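Local atomic coordinates of histone-lysine N-methyltransferase SETMAR (Homo sapiens, PDB entry 3BO5), a protein that methylates histone H3 through its SET domain and, fused to a mariner transposase, acts in DNA double-strand break repair. Residues 153-158 / 197-202; 38-43 / 202-207; 50-55 / 226-231. The protein carries 2 engineered substitutions. All blocks are in the same frame, centred on the assembly; numbering follows the deposited sequence.

Contacts 1 and 2 share I202, and their centres lie about 5 Å apart; the centre of contact 3 is about 12 Å from that of contact 1 and 16 Å from that of contact 2. Two bonds join the first pair: N204 ND2 meets E154 O and R207 NH2 meets T200 O, each at 2.8 Å. R207 brings contact 2 to the bound S-adenosyl-L-homocysteine, while the nearest atoms of the Y155 side chain and that ligand are about 6 Å apart. Contact 3 is remote from the cofactor and zinc sites but reaches the same sheet as contact 1, with Y155 N 2.8 Å from L231 O. Contacts 2 and 3 tie pre-SET segments to the SET domain.

Contact 1: 153-158 / 197-202; sequences CEYAGE and VDPTYI
E158, which loses the most surface here, faces D198 as an antiparallel hydrogen-bonded pair. D198 N gives to E158 O at 2.7 Å, and E158 N gives to D198 O at 2.9 Å. The straight E158 side chain passes crosswise to I202, CG 4.1 Å from I202 CB, and brings OE1 to the ring edge of Y201. There one water takes the N-H of Y201 and lies 2.6 Å from E158 OE1; R168 forms salt bridges with both E158 OE1 and D198 OD2, which probably offsets their like charge. This is the pairing of strands 151-160 and 193-199 in the SET domain, close to the cofactor pocket. Y155 turns its CG anti to the backbone N (chi1 -164°), which lays the ring crosswise to P199, with Y155 CZ 3.5 Å from P199 CG; its hydroxyl bonds to the carbonyl of Y179, a cofactor-binding residue. V197 lays CG1 against the backbone between Y155 and G157, 3.7 Å from G157 N. The strands come close at G157, whose CA lies 3.2 Å from I202 O.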
# COMPACT_ATOMS: atom_id res chain seq x y z
N CYS A 153 -3.09 -4.01 3.75
CA CYS A 153 -1.74 -3.63 4.16
C CYS A 153 -1.34 -2.34 3.46
O CYS A 153 -1.97 -1.94 2.49
CB CYS A 153 -0.70 -4.74 3.88
SG CYS A 153 -0.48 -5.06 2.12
N GLU A 154 -0.31 -1.68 3.99
CA GLU A 154 0.32 -0.58 3.21
C GLU A 154 1.31 -1.10 2.21
O GLU A 154 1.76 -2.22 2.24
CB GLU A 154 1.14 0.37 4.13
CG GLU A 154 0.30 1.13 5.04
CD GLU A 154 1.15 2.06 5.93
OE1 GLU A 154 0.81 2.15 7.11
OE2 GLU A 154 2.18 2.67 5.44
N TYR A 155 1.63 -0.19 1.27
CA TYR A 155 2.84 -0.36 0.47
C TYR A 155 3.77 0.71 1.03
O TYR A 155 3.64 1.91 0.76
CB TYR A 155 2.46 -0.08 -0.99
CG TYR A 155 3.50 -0.58 -1.99
CD1 TYR A 155 3.58 -1.93 -2.38
CD2 TYR A 155 4.42 0.34 -2.53
CE1 TYR A 155 4.53 -2.40 -3.26
CE2 TYR A 155 5.41 -0.11 -3.45
CZ TYR A 155 5.45 -1.46 -3.81
OH TYR A 155 6.38 -1.93 -4.68
N ALA A 156 4.75 0.22 1.83
CA ALA A 156 5.62 1.14 2.64
C ALA A 156 7.11 0.86 2.36
O ALA A 156 7.49 -0.24 2.18
CB ALA A 156 5.34 0.95 4.17
N GLY A 157 7.91 1.92 2.31
CA GLY A 157 9.35 1.73 2.11
C GLY A 157 10.02 3.06 2.12
O GLY A 157 9.60 3.94 2.85
N GLU A 158 11.18 3.15 1.47
CA GLU A 158 11.85 4.45 1.48
C GLU A 158 11.06 5.44 0.66
O GLU A 158 10.63 5.13 -0.47
CB GLU A 158 13.20 4.32 0.77
CG GLU A 158 14.21 3.48 1.51
CD GLU A 158 15.51 3.41 0.77
OE1 GLU A 158 15.71 2.47 0.02
OE2 GLU A 158 16.26 4.39 0.91
N VAL A 197 7.64 5.92 -3.54
CA VAL A 197 7.91 4.96 -2.46
C VAL A 197 8.63 3.77 -2.99
O VAL A 197 8.23 3.24 -4.02
CB VAL A 197 6.60 4.50 -1.90
CG1 VAL A 197 6.82 3.46 -0.85
CG2 VAL A 197 5.88 5.74 -1.24
N ASP A 198 9.66 3.34 -2.30
CA ASP A 198 10.49 2.27 -2.86
C ASP A 198 10.77 1.27 -1.76
O ASP A 198 11.66 1.54 -0.89
CB ASP A 198 11.87 2.83 -3.36
CG ASP A 198 12.69 1.76 -3.99
OD1 ASP A 198 12.22 0.62 -4.09
OD2 ASP A 198 13.85 2.03 -4.38
N PRO A 199 10.09 0.11 -1.74
CA PRO A 199 10.35 -0.90 -0.73
C PRO A 199 11.36 -1.95 -1.19
O PRO A 199 11.45 -3.04 -0.61
CB PRO A 199 8.95 -1.57 -0.55
CG PRO A 199 8.43 -1.57 -1.94
CD PRO A 199 8.90 -0.23 -2.55
N THR A 200 12.20 -1.61 -2.19
CA THR A 200 13.14 -2.59 -2.75
C THR A 200 14.12 -3.09 -1.70
O THR A 200 14.34 -4.30 -1.57
CB THR A 200 14.00 -2.01 -3.84
OG1 THR A 200 13.13 -1.60 -4.91
CG2 THR A 200 14.98 -3.03 -4.38
N TYR A 201 14.73 -2.15 -0.98
CA TYR A 201 15.76 -2.54 0.06
C TYR A 201 15.24 -2.50 1.46
O TYR A 201 15.63 -3.33 2.30
CB TYR A 201 16.92 -1.53 -0.03
CG TYR A 201 17.46 -1.44 -1.45
CD1 TYR A 201 18.09 -2.51 -2.03
CD2 TYR A 201 17.25 -0.26 -2.20
CE1 TYR A 201 18.56 -2.43 -3.33
CE2 TYR A 201 17.73 -0.17 -3.49
CZ TYR A 201 18.36 -1.29 -4.06
OH TYR A 201 18.82 -1.28 -5.38
N ILE A 202 14.39 -1.49 1.74
CA ILE A 202 13.80 -1.32 3.07
C ILE A 202 12.30 -1.18 2.81
O ILE A 202 11.88 -0.26 2.11
CB ILE A 202 14.32 -0.02 3.69
CG1 ILE A 202 15.88 -0.05 3.69
CG2 ILE A 202 13.75 0.09 5.10
CD1 ILE A 202 16.45 1.20 4.14
O HOH W 1 14.11 0.47 -0.34

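Contact 2: 38-43 / 202-207. With SAH (S-adenosyl-L-homocysteine), chain F.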
# COMPACT_ATOMS: atom_id res chain seq x y z
N PHE A 38 15.62 -8.66 2.63
CA PHE A 38 15.51 -7.22 2.60
C PHE A 38 15.38 -6.72 4.02
O PHE A 38 15.20 -7.56 4.94
CB PHE A 38 14.30 -6.75 1.77
CG PHE A 38 13.00 -7.23 2.35
CD1 PHE A 38 12.17 -6.33 3.03
CD2 PHE A 38 12.66 -8.57 2.24
CE1 PHE A 38 10.98 -6.80 3.66
CE2 PHE A 38 11.47 -9.04 2.82
CZ PHE A 38 10.67 -8.13 3.53
N GLN A 39 15.46 -5.40 4.22
CA GLN A 39 15.27 -4.87 5.57
C GLN A 39 13.80 -4.55 5.82
O GLN A 39 13.23 -3.72 5.16
CB GLN A 39 16.00 -3.58 5.78
CG GLN A 39 17.50 -3.68 5.72
CD GLN A 39 18.16 -2.36 6.09
OE1 GLN A 39 17.63 -1.56 6.91
NE2 GLN A 39 19.31 -2.11 5.49
N TYR A 40 13.18 -5.25 6.76
CA TYR A 40 11.77 -4.98 6.98
C TYR A 40 11.52 -3.66 7.67
O TYR A 40 12.21 -3.32 8.66
CB TYR A 40 11.19 -6.13 7.83
CG TYR A 40 9.67 -6.09 7.70
CD1 TYR A 40 9.05 -6.75 6.63
CD2 TYR A 40 8.86 -5.28 8.54
CE1 TYR A 40 7.68 -6.65 6.43
CE2 TYR A 40 7.49 -5.13 8.31
CZ TYR A 40 6.91 -5.85 7.23
OH TYR A 40 5.58 -5.78 6.92
N THR A 41 10.48 -2.94 7.22
CA THR A 41 9.94 -1.83 7.98
C THR A 41 8.45 -1.87 7.87
O THR A 41 7.92 -2.13 6.77
CB THR A 41 10.46 -0.48 7.45
OG1 THR A 41 9.85 0.58 8.21
CG2 THR A 41 10.12 -0.22 5.94
N PRO A 42 7.76 -1.65 9.00
CA PRO A 42 6.32 -1.59 8.91
C PRO A 42 5.82 -0.28 8.40
O PRO A 42 4.58 -0.11 8.11
CB PRO A 42 5.88 -1.83 10.38
CG PRO A 42 7.01 -1.16 11.18
CD PRO A 42 8.28 -1.44 10.37
N ASP A 43 6.73 0.73 8.28
CA ASP A 43 6.28 2.05 7.97
C ASP A 43 7.23 2.71 6.99
O ASP A 43 8.37 2.31 6.89
CB ASP A 43 6.23 2.97 9.19
CG ASP A 43 5.02 2.67 10.04
OD1 ASP A 43 3.92 3.04 9.61
OD2 ASP A 43 5.24 2.12 11.13
N ILE A 202 14.39 -1.49 1.74
CA ILE A 202 13.80 -1.32 3.07
C ILE A 202 12.30 -1.18 2.81
O ILE A 202 11.88 -0.26 2.11
CB ILE A 202 14.32 -0.02 3.69
CG1 ILE A 202 15.88 -0.05 3.69
CG2 ILE A 202 13.75 0.09 5.10
CD1 ILE A 202 16.45 1.20 4.14
N GLY A 203 11.50 -2.15 3.28
CA GLY A 203 10.07 -2.04 2.90
C GLY A 203 9.26 -2.99 3.72
O GLY A 203 9.81 -3.75 4.50
N ASN A 204 7.96 -2.88 3.54
CA ASN A 204 7.04 -3.72 4.30
C ASN A 204 6.55 -4.86 3.41
O ASN A 204 7.04 -5.08 2.33
CB ASN A 204 5.90 -2.92 4.88
CG ASN A 204 4.80 -2.72 3.87
OD1 ASN A 204 5.05 -2.63 2.63
ND2 ASN A 204 3.55 -2.62 4.37
N ILE A 205 5.56 -5.62 3.91
CA ILE A 205 5.14 -6.84 3.19
C ILE A 205 4.44 -6.51 1.89
O ILE A 205 4.31 -7.39 1.01
CB ILE A 205 4.16 -7.78 4.00
CG1 ILE A 205 2.98 -6.97 4.55
CG2 ILE A 205 4.93 -8.66 5.03
CD1 ILE A 205 1.84 -7.88 4.99
N GLY A 206 3.98 -5.25 1.74
CA GLY A 206 3.32 -4.90 0.49
C GLY A 206 4.20 -5.05 -0.74
O GLY A 206 3.69 -5.14 -1.87
N ARG A 207 5.52 -5.04 -0.53
CA ARG A 207 6.46 -5.21 -1.65
C ARG A 207 6.21 -6.54 -2.36
O ARG A 207 6.60 -6.69 -3.52
CB ARG A 207 7.93 -5.12 -1.21
CG ARG A 207 8.32 -6.36 -0.38
CD ARG A 207 9.54 -6.11 0.40
NE ARG A 207 10.71 -5.84 -0.44
CZ ARG A 207 11.44 -6.81 -1.03
NH1 ARG A 207 11.04 -8.10 -0.93
NH2 ARG A 207 12.59 -6.52 -1.72
N SAH F . 7.18 -11.20 -7.51
CA SAH F . 7.93 -10.17 -6.71
CB SAH F . 6.99 -9.32 -5.83
CG SAH F . 6.32 -8.24 -6.69
SD SAH F . 7.52 -6.99 -7.26
C SAH F . 9.01 -10.89 -5.88
O SAH F . 9.26 -12.08 -6.07
OXT SAH F . 9.62 -10.21 -4.99
C5' SAH F . 7.11 -6.94 -9.01
C4' SAH F . 7.69 -8.08 -9.84
O4' SAH F . 6.94 -9.29 -9.65
C3' SAH F . 7.62 -7.84 -11.32
O3' SAH F . 8.75 -7.05 -11.77
C2' SAH F . 7.62 -9.22 -11.91
O2' SAH F . 8.90 -9.87 -11.78
C1' SAH F . 6.73 -9.94 -10.92
N9 SAH F . 5.29 -9.79 -11.22
C8 SAH F . 4.32 -9.14 -10.45
N7 SAH F . 3.14 -9.32 -11.03
C5 SAH F . 3.30 -10.08 -12.13
C6 SAH F . 2.37 -10.51 -13.10
N6 SAH F . 1.05 -10.32 -13.07
N1 SAH F . 2.92 -11.25 -14.14
C2 SAH F . 4.25 -11.52 -14.22
N3 SAH F . 5.19 -11.14 -13.28
C4 SAH F . 4.66 -10.37 -12.30
O HOH W 2 3.19 -2.24 7.15
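A short parallel ladder, Q39 beside I202 and Y40 beside G203, joins the pre-SET region to the SET-domain loop that leads to the cofactor pocket. G203 N gives to Q39 O at 3.0 Å, and T41 N returns to G203 O at 2.9 Å. That same G203 O lies in plane at the edge of the F38 ring, 3.4 Å from F38 CE1, and over one face of the Y40 ring. F38 holds CG between its backbone N and carbonyl carbon (chi1 63°), which sets the ring face against R207: guanidinium and ring stack with planes 6° apart, R207 CZ 4.1 Å from the F38 ring centroid, and R207 CD adds a CH-pi contact 3.8 Å from that centroid. Y40 stretches past N204 so that OH accepts a weak bond from I205 N; E22 holds the same hydroxyl. N204 ND2 reaches P42 O through a water, and N204 OD1 accepts from the backbone N of A156. R207 is further fixed by the carbonyls of P199 and T200 and by a cation-pi contact with Y179, and its own carbonyl oxygen borders the S-adenosyl-L-homocysteine. Stacking and carbonyl bonds together probably fix the rotation of the guanidinium beside the pocket, with its positive charge balanced by the F38 and Y179 rings and the two carbonyl oxygens.

Contact 3: 50-55 / 226-231; sequences ADIDPT and SMVPKL
V228 meets the pre-SET loop with both methyl branches: CG2 lies 3.7 Å from I52 CG2, and CG1 leans on P54 CB. Here the loop after strand 45-46 packs against the SET-domain turn entering strand 230-235. The I52 and V228 side chains run antiparallel alongside one another, while P54 CB sits 3.8 Å from V228 CB. The I52 branch reaches V228 because CG2 stands anti to the backbone N, leaving CD1 to approach M227 CB. Around this apolar patch, three waters bridge the segments. One accepts a hydrogen bond from S226 OG and donates one to D53 O; two more join P54 O to K230 NZ, one of them also donating to V228 O. The K230 chain, bent at chi2 (-51°), directs its amine to both. S226 OG also accepts from V228 N at 2.9 Å, an ST turn that fixes the backbone just ahead of V228. With an alanine in place of S226, the hydroxyl that closes the turn and donates to the D53 water is gone, and V228 is likely to shift against P54. Farther out, H44 and V159 touch both P54 and V228, and T58 OG1 bonds to M227 N. On the loop side D53 forms an Asx turn: its OD1 is met from one face of the carboxylate by T55 N and by T55 OG1, the latter 2.7 Å from D53 OD1.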
# COMPACT_ATOMS: atom_id res chain seq x y z
N ALA A 50 14.11 12.62 -0.32
CA ALA A 50 12.88 12.99 0.34
C ALA A 50 13.06 14.40 0.93
O ALA A 50 14.06 14.67 1.57
CB ALA A 50 12.62 11.98 1.44
N ASP A 51 12.10 15.27 0.76
CA ASP A 51 12.13 16.59 1.39
C ASP A 51 11.21 16.68 2.58
O ASP A 51 11.29 17.64 3.34
CB ASP A 51 11.90 17.71 0.39
CG ASP A 51 10.55 17.61 -0.30
OD1 ASP A 51 10.05 16.50 -0.54
OD2 ASP A 51 10.00 18.68 -0.64
N ILE A 52 10.44 15.62 2.82
CA ILE A 52 9.48 15.57 3.94
C ILE A 52 9.72 14.21 4.68
O ILE A 52 9.65 13.17 4.01
CB ILE A 52 8.01 15.65 3.44
CG1 ILE A 52 7.79 16.94 2.58
CG2 ILE A 52 7.03 15.56 4.64
CD1 ILE A 52 6.37 17.10 2.01
N ASP A 53 10.00 14.23 5.99
CA ASP A 53 10.23 13.02 6.72
C ASP A 53 8.87 12.41 7.01
O ASP A 53 8.05 13.03 7.68
CB ASP A 53 10.98 13.35 8.02
CG ASP A 53 11.16 12.18 8.94
OD1 ASP A 53 10.51 11.09 8.79
OD2 ASP A 53 12.06 12.31 9.83
N PRO A 54 8.62 11.20 6.46
CA PRO A 54 7.24 10.72 6.52
C PRO A 54 6.81 10.38 7.93
O PRO A 54 5.62 10.10 8.17
CB PRO A 54 7.30 9.43 5.68
CG PRO A 54 8.71 8.99 5.83
CD PRO A 54 9.48 10.28 5.71
N THR A 55 7.75 10.36 8.88
CA THR A 55 7.43 10.05 10.28
C THR A 55 7.08 11.30 11.10
O THR A 55 6.62 11.16 12.24
CB THR A 55 8.62 9.30 10.96
OG1 THR A 55 9.70 10.22 11.18
CG2 THR A 55 9.09 8.12 10.07
N SER A 226 1.39 12.68 8.72
CA SER A 226 2.27 13.31 7.75
C SER A 226 1.63 13.67 6.44
O SER A 226 0.73 12.99 5.94
CB SER A 226 3.42 12.29 7.50
OG SER A 226 4.33 12.77 6.50
N MET A 227 2.18 14.72 5.80
CA MET A 227 1.82 15.01 4.43
C MET A 227 2.18 13.86 3.44
O MET A 227 1.61 13.77 2.36
CB MET A 227 2.55 16.28 3.95
CG MET A 227 1.99 16.78 2.70
SD MET A 227 0.34 17.48 2.86
CE MET A 227 -0.01 17.81 1.15
N VAL A 228 3.16 13.04 3.81
CA VAL A 228 3.53 11.87 3.01
C VAL A 228 2.41 10.81 3.24
O VAL A 228 2.25 10.31 4.39
CB VAL A 228 4.83 11.27 3.41
CG1 VAL A 228 5.15 10.11 2.38
CG2 VAL A 228 5.92 12.37 3.21
N PRO A 229 1.67 10.50 2.19
CA PRO A 229 0.56 9.58 2.43
C PRO A 229 0.97 8.13 2.62
O PRO A 229 2.00 7.69 2.11
CB PRO A 229 -0.26 9.65 1.13
CG PRO A 229 0.81 9.81 0.08
CD PRO A 229 1.70 10.92 0.78
N LYS A 230 0.19 7.40 3.40
CA LYS A 230 0.29 5.99 3.41
C LYS A 230 -0.42 5.46 2.16
O LYS A 230 -1.41 6.03 1.71
CB LYS A 230 -0.50 5.50 4.64
CG LYS A 230 -0.04 6.11 5.92
CD LYS A 230 1.48 6.01 6.14
CE LYS A 230 1.81 6.52 7.56
NZ LYS A 230 3.35 6.73 7.59
N LEU A 231 0.15 4.42 1.57
CA LEU A 231 -0.40 3.84 0.33
C LEU A 231 -1.12 2.60 0.79
O LEU A 231 -0.56 1.54 0.95
CB LEU A 231 0.75 3.46 -0.63
CG LEU A 231 1.60 4.67 -1.07
CD1 LEU A 231 2.52 4.19 -2.21
CD2 LEU A 231 0.81 5.91 -1.40
O HOH W 3 5.81 14.58 7.62
O HOH W 4 3.91 8.98 6.10
O HOH W 5 3.76 8.76 9.56